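PDB 6PWI: putative hyaluronoglucosaminidase from Clostridium perfringens, which probably acts as a hexosaminidase of glycoside hydrolase family 84, its catalytic domain lying in this piece of a longer protein that is probably anchored to the cell wall. Local coordinates for residues E269-D274 and V308-D313; K277-F282 and E315-Q320. All coordinates share one frame; numbering follows the deposited sequence.

Contact 1 (E269-D274 and V308-D313)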
loop_
_atom_site.group_PDB
_atom_site.type_symbol
_atom_site.label_atom_id
_atom_site.label_comp_id
_atom_site.label_asym_id
_atom_site.label_seq_id
_atom_site.Cartn_x
_atom_site.Cartn_y
_atom_site.Cartn_z
ATOM N N GLU A 269 -0.599 21.786 -37.735
ATOM C CA GLU A 269 -1.916 22.354 -37.469
ATOM C C GLU A 269 -2.722 21.436 -36.544
ATOM O O GLU A 269 -3.186 21.888 -35.501
ATOM C CB GLU A 269 -2.669 22.662 -38.767
ATOM N N SER A 270 -2.863 20.153 -36.922
ATOM C CA SER A 270 -3.726 19.205 -36.221
ATOM C C SER A 270 -3.196 18.887 -34.823
ATOM O O SER A 270 -3.979 18.685 -33.892
ATOM C CB SER A 270 -3.947 17.943 -37.025
ATOM O OG SER A 270 -2.812 17.088 -36.968
ATOM N N TYR A 271 -1.864 18.826 -34.697
ATOM C CA TYR A 271 -1.216 18.585 -33.421
ATOM C C TYR A 271 -1.449 19.764 -32.477
ATOM O O TYR A 271 -1.731 19.553 -31.298
ATOM C CB TYR A 271 0.273 18.285 -33.604
ATOM C CG TYR A 271 1.055 18.273 -32.316
ATOM C CD1 TYR A 271 0.944 17.215 -31.422
ATOM C CD2 TYR A 271 1.884 19.333 -31.978
ATOM C CE1 TYR A 271 1.643 17.211 -30.224
ATOM C CE2 TYR A 271 2.589 19.344 -30.784
ATOM C CZ TYR A 271 2.469 18.277 -29.908
ATOM O OH TYR A 271 3.169 18.280 -28.737
ATOM N N LYS A 272 -1.324 20.994 -33.001
ATOM C CA LYS A 272 -1.539 22.194 -32.202
ATOM C C LYS A 272 -2.968 22.202 -31.659
ATOM O O LYS A 272 -3.198 22.616 -30.525
ATOM C CB LYS A 272 -1.236 23.475 -32.991
ATOM N N ALA A 273 -3.916 21.725 -32.478
ATOM C CA ALA A 273 -5.320 21.685 -32.095
ATOM C C ALA A 273 -5.501 20.722 -30.922
ATOM O O ALA A 273 -6.218 21.029 -29.967
ATOM C CB ALA A 273 -6.183 21.316 -33.280
ATOM N N ASP A 274 -4.802 19.579 -30.994
ATOM C CA ASP A 274 -4.907 18.522 -30.003
ATOM C C ASP A 274 -4.127 18.878 -28.736
ATOM O O ASP A 274 -4.524 18.496 -27.636
ATOM C CB ASP A 274 -4.560 17.157 -30.608
ATOM C CG ASP A 274 -5.775 16.382 -31.097
ATOM O OD1 ASP A 274 -6.909 16.738 -30.693
ATOM O OD2 ASP A 274 -5.581 15.420 -31.872
ATOM N N VAL A 308 7.402 11.372 -27.232
ATOM C CA VAL A 308 8.407 12.291 -26.722
ATOM C C VAL A 308 7.987 13.735 -27.014
ATOM O O VAL A 308 8.033 14.587 -26.125
ATOM C CB VAL A 308 9.806 11.974 -27.283
ATOM C CG1 VAL A 308 10.849 12.982 -26.812
ATOM C CG2 VAL A 308 10.234 10.566 -26.916
ATOM N N LYS A 309 7.582 13.999 -28.266
ATOM C CA LYS A 309 7.125 15.318 -28.686
ATOM C C LYS A 309 6.123 15.860 -27.668
ATOM O O LYS A 309 6.312 16.957 -27.144
ATOM C CB LYS A 309 6.561 15.244 -30.109
ATOM C CG LYS A 309 6.131 16.554 -30.749
ATOM C CD LYS A 309 5.991 16.398 -32.262
ATOM C CE LYS A 309 5.023 17.358 -32.924
ATOM N NZ LYS A 309 5.355 18.773 -32.620
ATOM N N LEU A 310 5.086 15.068 -27.357
ATOM C CA LEU A 310 4.041 15.508 -26.450
ATOM C C LEU A 310 4.630 15.856 -25.083
ATOM O O LEU A 310 4.323 16.915 -24.528
ATOM C CB LEU A 310 2.950 14.440 -26.336
ATOM C CG LEU A 310 1.874 14.735 -25.287
ATOM C CD1 LEU A 310 1.079 15.980 -25.649
ATOM C CD2 LEU A 310 0.936 13.552 -25.096
ATOM N N MET A 311 5.485 14.969 -24.556
ATOM C CA MET A 311 5.998 15.114 -23.202
ATOM C C MET A 311 6.872 16.364 -23.107
ATOM O O MET A 311 6.951 16.982 -22.046
ATOM C CB MET A 311 6.785 13.878 -22.749
ATOM C CG MET A 311 5.929 12.618 -22.581
ATOM S SD MET A 311 4.390 12.807 -21.617
ATOM C CE MET A 311 5.029 13.245 -20.000
ATOM N N GLU A 312 7.510 16.731 -24.227
ATOM C CA GLU A 312 8.333 17.929 -24.295
ATOM C C GLU A 312 7.442 19.158 -24.148
ATOM O O GLU A 312 7.811 20.106 -23.456
ATOM C CB GLU A 312 9.132 17.979 -25.599
ATOM C CG GLU A 312 10.550 17.454 -25.465
ATOM C CD GLU A 312 11.232 16.978 -26.742
ATOM O OE1 GLU A 312 10.561 16.907 -27.797
ATOM O OE2 GLU A 312 12.439 16.658 -26.678
ATOM N N ASP A 313 6.259 19.103 -24.780
ATOM C CA ASP A 313 5.302 20.202 -24.767
ATOM C C ASP A 313 4.595 20.291 -23.412
ATOM O O ASP A 313 4.288 21.391 -22.953
ATOM C CB ASP A 313 4.346 20.139 -25.964
ATOM C CG ASP A 313 4.969 20.637 -27.262
ATOM O OD1 ASP A 313 5.877 21.490 -27.190
ATOM O OD2 ASP A 313 4.541 20.174 -28.339
#

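Contact 2 (K277-F282 and E315-Q320)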
loop_
_atom_site.group_PDB
_atom_site.type_symbol
_atom_site.label_atom_id
_atom_site.label_comp_id
_atom_site.label_asym_id
_atom_site.label_seq_id
_atom_site.Cartn_x
_atom_site.Cartn_y
_atom_site.Cartn_z
ATOM N N LYS A 277 -6.262 20.934 -26.415
ATOM C CA LYS A 277 -7.293 20.203 -25.695
ATOM C C LYS A 277 -6.694 19.495 -24.484
ATOM O O LYS A 277 -7.257 19.577 -23.393
ATOM C CB LYS A 277 -8.037 19.238 -26.622
ATOM C CG LYS A 277 -8.393 19.835 -27.972
ATOM C CD LYS A 277 -9.805 19.577 -28.415
ATOM C CE LYS A 277 -10.118 20.329 -29.691
ATOM N NZ LYS A 277 -11.087 19.580 -30.520
ATOM N N ILE A 278 -5.548 18.825 -24.673
ATOM C CA ILE A 278 -4.923 18.117 -23.566
ATOM C C ILE A 278 -4.603 19.114 -22.450
ATOM O O ILE A 278 -4.889 18.855 -21.282
ATOM C CB ILE A 278 -3.711 17.261 -24.003
ATOM C CG1 ILE A 278 -3.396 16.171 -22.973
ATOM C CG2 ILE A 278 -2.489 18.119 -24.302
ATOM C CD1 ILE A 278 -2.518 15.047 -23.486
ATOM N N ILE A 279 -4.057 20.275 -22.828
ATOM C CA ILE A 279 -3.695 21.294 -21.859
ATOM C C ILE A 279 -4.965 21.831 -21.199
ATOM O O ILE A 279 -4.967 22.104 -20.001
ATOM C CB ILE A 279 -2.813 22.386 -22.507
ATOM C CG1 ILE A 279 -1.366 21.902 -22.649
ATOM C CG2 ILE A 279 -2.889 23.704 -21.738
ATOM C CD1 ILE A 279 -0.516 22.749 -23.562
ATOM N N ALA A 280 -6.052 21.948 -21.969
ATOM C CA ALA A 280 -7.310 22.404 -21.401
ATOM C C ALA A 280 -7.752 21.414 -20.326
ATOM O O ALA A 280 -8.098 21.809 -19.212
ATOM C CB ALA A 280 -8.354 22.576 -22.480
ATOM N N LYS A 281 -7.699 20.122 -20.669
ATOM C CA LYS A 281 -8.108 19.070 -19.758
ATOM C C LYS A 281 -7.256 19.112 -18.492
ATOM O O LYS A 281 -7.789 18.960 -17.395
ATOM C CB LYS A 281 -8.047 17.692 -20.421
ATOM C CG LYS A 281 -8.584 16.553 -19.568
ATOM C CD LYS A 281 -9.934 16.843 -18.947
ATOM C CE LYS A 281 -10.844 15.636 -18.942
ATOM N NZ LYS A 281 -10.901 14.995 -20.279
ATOM N N PHE A 282 -5.943 19.329 -18.653
ATOM C CA PHE A 282 -5.045 19.392 -17.510
ATOM C C PHE A 282 -5.418 20.588 -16.643
ATOM O O PHE A 282 -5.394 20.490 -15.417
ATOM C CB PHE A 282 -3.576 19.418 -17.945
ATOM C CG PHE A 282 -2.938 18.078 -18.233
ATOM C CD1 PHE A 282 -3.685 16.908 -18.269
ATOM C CD2 PHE A 282 -1.580 17.985 -18.500
ATOM C CE1 PHE A 282 -3.084 15.686 -18.538
ATOM C CE2 PHE A 282 -0.981 16.764 -18.771
ATOM C CZ PHE A 282 -1.734 15.615 -18.793
ATOM N N GLU A 315 5.955 19.365 -20.593
ATOM C CA GLU A 315 6.958 19.782 -19.625
ATOM C C GLU A 315 7.044 21.309 -19.589
ATOM O O GLU A 315 7.193 21.895 -18.515
ATOM C CB GLU A 315 8.305 19.112 -19.910
ATOM C CG GLU A 315 9.414 19.506 -18.945
ATOM C CD GLU A 315 9.318 18.990 -17.515
ATOM O OE1 GLU A 315 8.360 18.255 -17.199
ATOM O OE2 GLU A 315 10.212 19.325 -16.710
ATOM N N LYS A 316 6.933 21.947 -20.766
ATOM C CA LYS A 316 6.942 23.401 -20.865
ATOM C C LYS A 316 5.803 23.975 -20.024
ATOM O O LYS A 316 6.022 24.876 -19.214
ATOM C CB LYS A 316 6.893 23.869 -22.326
ATOM C CG LYS A 316 8.247 24.056 -23.010
ATOM C CD LYS A 316 8.170 24.627 -24.424
ATOM C CE LYS A 316 8.198 23.581 -25.522
ATOM N N TRP A 317 4.600 23.414 -20.208
ATOM C CA TRP A 317 3.409 23.769 -19.447
ATOM C C TRP A 317 3.654 23.626 -17.944
ATOM O O TRP A 317 3.304 24.502 -17.150
ATOM C CB TRP A 317 2.220 22.915 -19.905
ATOM C CG TRP A 317 0.967 23.159 -19.123
ATOM C CD1 TRP A 317 0.067 24.168 -19.311
ATOM C CD2 TRP A 317 0.468 22.376 -18.022
ATOM N NE1 TRP A 317 -0.951 24.072 -18.401
ATOM C CE2 TRP A 317 -0.734 22.985 -17.595
ATOM C CE3 TRP A 317 0.908 21.223 -17.359
ATOM C CZ2 TRP A 317 -1.494 22.475 -16.541
ATOM C CZ3 TRP A 317 0.165 20.731 -16.308
ATOM C CH2 TRP A 317 -1.024 21.346 -15.908
ATOM N N ARG A 318 4.263 22.502 -17.564
ATOM C CA ARG A 318 4.422 22.154 -16.164
ATOM C C ARG A 318 5.303 23.187 -15.460
ATOM O O ARG A 318 5.060 23.534 -14.303
ATOM C CB ARG A 318 5.000 20.743 -16.083
ATOM C CG ARG A 318 5.133 20.199 -14.672
ATOM C CD ARG A 318 6.362 19.333 -14.695
ATOM N NE ARG A 318 6.977 19.494 -13.396
ATOM C CZ ARG A 318 8.282 19.510 -13.188
ATOM N NH1 ARG A 318 9.120 19.388 -14.204
ATOM N NH2 ARG A 318 8.739 19.653 -11.957
ATOM N N LEU A 319 6.324 23.675 -16.172
ATOM C CA LEU A 319 7.263 24.628 -15.604
ATOM C C LEU A 319 6.626 26.019 -15.512
ATOM O O LEU A 319 6.941 26.771 -14.590
ATOM C CB LEU A 319 8.563 24.624 -16.419
ATOM C CG LEU A 319 9.432 23.372 -16.277
ATOM C CD1 LEU A 319 10.673 23.464 -17.150
ATOM C CD2 LEU A 319 9.812 23.117 -14.822
ATOM N N GLN A 320 5.715 26.342 -16.445
ATOM C CA GLN A 320 4.965 27.591 -16.402
ATOM C C GLN A 320 4.120 27.671 -15.129
ATOM O O GLN A 320 4.001 28.732 -14.523
ATOM C CB GLN A 320 4.026 27.723 -17.601
ATOM C CG GLN A 320 4.706 28.180 -18.881
ATOM C CD GLN A 320 3.782 28.088 -20.074
ATOM O OE1 GLN A 320 2.683 27.533 -20.005
ATOM N NE2 GLN A 320 4.228 28.635 -21.195
#

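Contact 1 (E269-D274 and V308-D313)
Tyr271 and Leu310 come closest in the backbone, their CA atoms 9.3 Å apart, where the short helical axes of 269-274 and 308-313 pass within 12.3 Å of each other at closest approach, with 50° between their N-to-C directions. A gap of that width is bridged mainly by one long side chain. Tyr271 holds CG anti to its own backbone nitrogen (chi1 169°), which sends the ring across to the second helix, where the phenol oxygen comes up against the backbone of Leu310, with OH 3.7 Å from Leu310 CA. There Tyr271 OH donates a hydrogen bond to OD2 of Asp313, which arrives from the opposite direction and lies at the ring edge, in the ring plane. The bond is modelled very short, a length not to be trusted at this resolution. Lys309 supplies the second grip. Its chain runs extended toward the ring and bends only at the last torsion, setting CE over the ring centre in a CH-pi contact, 3.8 Å from the Tyr271 centroid. NZ follows, 3.4 Å from Tyr271 CE2. Phe265 brings a further ring against the tyrosine, and Met263 touches it as well. The two helices, 268-286 and 304-321, follow consecutive strands of the (beta/alpha)8 barrel, so the phenol joins neighbouring helices of the outer layer of the TIM-barrel domain.

Contact 2 (K277-F282 and E315-Q320)
Trp317 leans across to Ile279 and Phe282 from the residue whose backbone comes nearest to the other segment, its CA 7.9 Å from that of Ile279. With chi1 at 177°, the indole leaves CB turned away from the backbone nitrogen and beside the carbonyl carbon, which carries the ring toward helix 268-286. On the pyrrole side CD1 meets the branch methyl of Ile279, with Trp317 CD1 3.9 Å from Ile279 CG2, and NE1 lies equally near that methyl. Ile279 CG1 also sits over a face of the indole. The polar need of NE1 is met by Glu283 OE2, one residue beyond the segment, through a hydrogen bond consistent with this orientation of the indole. Both helices belong to the outer layer of a (beta/alpha)8 barrel, and this aromatic fills the seam between two successive ones. Farther out, CZ2 and CH2 meet Phe282 CB, which lies over the face of the six-membered ring, 4.2 Å from its centroid in a CH-pi contact; Trp317 CH2 is the nearest atom, 3.8 Å from Phe282 CB. Beside it CZ3 touches the phenyl ring, 3.9 Å from Phe282 CD2. The two aromatic planes are inclined at 50°. Phe282 continues inward, stacking on Phe293 and packing against Trp253 and Ile255 of strand 250-255.

In the fold
Contacts 1 and 2 join the same two helices, 268-286 and 304-321, at successive levels, with centres 11 Å apart. Between them the seam is apolar: Leu310 CD2 of contact 1 lies 4.1 Å from Ile278 CD1 of contact 2, and Leu275 and Leu314 pack into the same zone. The character changes along the pair, from a polar phenol-carboxylate bridge in contact 1 to a buried, largely hydrophobic interface in contact 2. Contact 1 is the one nearer the predicted proton donor, Asp299, which follows strand 293-296; the side chains of Leu310 and Asp299 are about 11 Å apart. Contact 2 lies away from that site.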